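Local coordinates for ADP-ribosyltransferase (Staphylococcus aureus, PDB 1OJQ), which transfers the ADP-ribose of NAD to a target protein, probably a Rho-type GTPase as in related C3 exoenzymes, at residues 162-167 / 179-184. Sequence-based numbering, arbitrary orientation.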
loop_
_atom_site.group_PDB
_atom_site.type_symbol
_atom_site.label_atom_id
_atom_site.label_comp_id
_atom_site.label_asym_id
_atom_site.label_seq_id
_atom_site.Cartn_x
_atom_site.Cartn_y
_atom_site.Cartn_z
ATOM N N THR A 162 13.808 0.674 5.411
ATOM C CA THR A 162 13.319 1.135 4.101
ATOM C C THR A 162 12.599 2.479 4.236
ATOM O O THR A 162 12.058 2.829 5.298
ATOM C CB THR A 162 12.424 0.035 3.487
ATOM O OG1 THR A 162 12.331 0.207 2.074
ATOM C CG2 THR A 162 10.995 0.111 4.023
ATOM N N LYS A 163 12.586 3.262 3.151
ATOM C CA LYS A 163 11.922 4.570 3.198
ATOM C C LYS A 163 10.429 4.390 3.420
ATOM O O LYS A 163 9.795 3.587 2.727
ATOM C CB LYS A 163 12.160 5.337 1.903
ATOM C CG LYS A 163 13.599 5.810 1.722
ATOM C CD LYS A 163 13.752 6.560 0.407
ATOM C CE LYS A 163 15.185 6.999 0.175
ATOM N NZ LYS A 163 16.152 5.861 0.269
ATOM N N ALA A 164 9.860 5.128 4.358
ATOM C CA ALA A 164 8.412 5.050 4.601
ATOM C C ALA A 164 7.956 6.250 5.429
ATOM O O ALA A 164 8.668 6.633 6.361
ATOM C CB ALA A 164 8.074 3.759 5.322
ATOM N N ALA A 165 6.821 6.837 5.112
ATOM C CA ALA A 165 6.315 7.965 5.895
ATOM C C ALA A 165 5.070 7.539 6.674
ATOM O O ALA A 165 4.118 7.039 6.082
ATOM C CB ALA A 165 5.904 9.163 5.047
ATOM N N TYR A 166 5.090 7.750 7.989
ATOM C CA TYR A 166 3.836 7.536 8.714
ATOM C C TYR A 166 3.081 8.858 8.729
ATOM O O TYR A 166 3.682 9.829 9.191
ATOM C CB TYR A 166 4.062 7.077 10.144
ATOM C CG TYR A 166 2.824 6.948 11.008
ATOM C CD1 TYR A 166 1.989 5.833 10.905
ATOM C CD2 TYR A 166 2.482 7.927 11.937
ATOM C CE1 TYR A 166 0.864 5.733 11.713
ATOM C CE2 TYR A 166 1.366 7.818 12.752
ATOM C CZ TYR A 166 0.545 6.708 12.634
ATOM O OH TYR A 166 -0.576 6.578 13.422
ATOM N N ILE A 167 1.838 8.834 8.248
ATOM C CA ILE A 167 1.193 10.120 8.066
ATOM C C ILE A 167 -0.106 10.269 8.832
ATOM O O ILE A 167 -0.870 11.188 8.508
ATOM C CB ILE A 167 0.968 10.357 6.552
ATOM C CG1 ILE A 167 -0.067 9.424 5.928
ATOM C CG2 ILE A 167 2.301 10.278 5.804
ATOM C CD1 ILE A 167 -0.364 9.779 4.475
ATOM N N GLN A 179 -4.327 5.078 10.009
ATOM C CA GLN A 179 -2.997 4.555 10.333
ATOM C C GLN A 179 -2.136 4.465 9.080
ATOM O O GLN A 179 -1.409 3.493 8.888
ATOM C CB GLN A 179 -3.141 3.184 11.014
ATOM C CG GLN A 179 -3.776 3.304 12.399
ATOM C CD GLN A 179 -2.897 4.011 13.415
ATOM O OE1 GLN A 179 -3.433 4.436 14.457
ATOM N NE2 GLN A 179 -1.604 4.149 13.214
ATOM N N GLU A 180 -2.221 5.471 8.214
ATOM C CA GLU A 180 -1.593 5.377 6.905
ATOM C C GLU A 180 -0.078 5.483 6.940
ATOM O O GLU A 180 0.532 6.318 7.583
ATOM C CB GLU A 180 -2.159 6.453 5.948
ATOM C CG GLU A 180 -1.563 6.264 4.533
ATOM C CD GLU A 180 -2.275 7.056 3.460
ATOM O OE1 GLU A 180 -3.333 7.671 3.731
ATOM O OE2 GLU A 180 -1.766 7.062 2.306
ATOM N N VAL A 181 0.542 4.582 6.174
ATOM C CA VAL A 181 1.973 4.642 5.871
ATOM C C VAL A 181 2.111 4.880 4.373
ATOM O O VAL A 181 1.505 4.113 3.604
ATOM C CB VAL A 181 2.696 3.351 6.289
ATOM C CG1 VAL A 181 4.110 3.283 5.751
ATOM C CG2 VAL A 181 2.658 3.274 7.818
ATOM N N LEU A 182 2.833 5.900 3.954
ATOM C CA LEU A 182 3.011 6.200 2.531
ATOM C C LEU A 182 4.351 5.663 2.058
ATOM O O LEU A 182 5.365 6.022 2.658
ATOM C CB LEU A 182 2.883 7.714 2.353
ATOM C CG LEU A 182 2.727 8.217 0.920
ATOM C CD1 LEU A 182 1.474 7.631 0.280
ATOM C CD2 LEU A 182 2.735 9.740 0.915
ATOM N N LEU A 183 4.402 4.825 1.033
ATOM C CA LEU A 183 5.651 4.279 0.501
ATOM C C LEU A 183 6.096 4.985 -0.771
ATOM O O LEU A 183 5.265 5.521 -1.515
ATOM C CB LEU A 183 5.494 2.767 0.221
ATOM C CG LEU A 183 4.933 1.926 1.385
ATOM C CD1 LEU A 183 4.745 0.470 0.972
ATOM C CD2 LEU A 183 5.848 2.073 2.589
ATOM N N PRO A 184 7.390 5.002 -1.059
ATOM C CA PRO A 184 7.934 5.639 -2.240
ATOM C C PRO A 184 7.290 5.138 -3.528
ATOM O O PRO A 184 6.858 3.991 -3.636
ATOM C CB PRO A 184 9.392 5.152 -2.279
ATOM C CG PRO A 184 9.716 4.852 -0.860
ATOM C CD PRO A 184 8.439 4.400 -0.215
#
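Gln179 meets Tyr166 where strand 180-183 begins its antiparallel pairing with the short edge strand 165-166, in the three-stranded sheet of this C3-type ADP-ribosyltransferase fold. Gln179 NE2 lies in the ring plane at the phenol edge, 2.6 Å from Tyr166 OH, the amide turned 35° from the ring; Gln179 OE1 is hydrogen-bonded to Thr13 OG1 of helix 9-23. Glu180, which binds NAD in the NAD complex of this protein, sits on the central strand and illustrates a binding residue whose backbone is held by a neighbouring strand. Glu180 O accepts a nearly straight hydrogen bond from Ile167 N at 2.9 Å. The Glu180 side chain, extended with CG anti to the backbone N (chi1 -175°), lies against Ile167, whose CD1 comes within 3.5 Å of Glu180 CD; the carboxylate also has a weak hydrogen bond through OE2 to Ser138. Val181 forms the non-hydrogen-bonded pair with Tyr166 and sets CG2 beside the ring edge, 4.1 Å from Tyr166 CD1. Leu182 and Ala165 form the hydrogen-bonded pair, bonded in both directions, the shorter being Leu182 N to Ala165 O at 2.7 Å. Beyond it, Leu183 turns CD2 onto the methyl of Ala164. Pro184 sets its ring CG 3.7 Å from Lys163 CB and its CD 3.3 Å from Lys163 O.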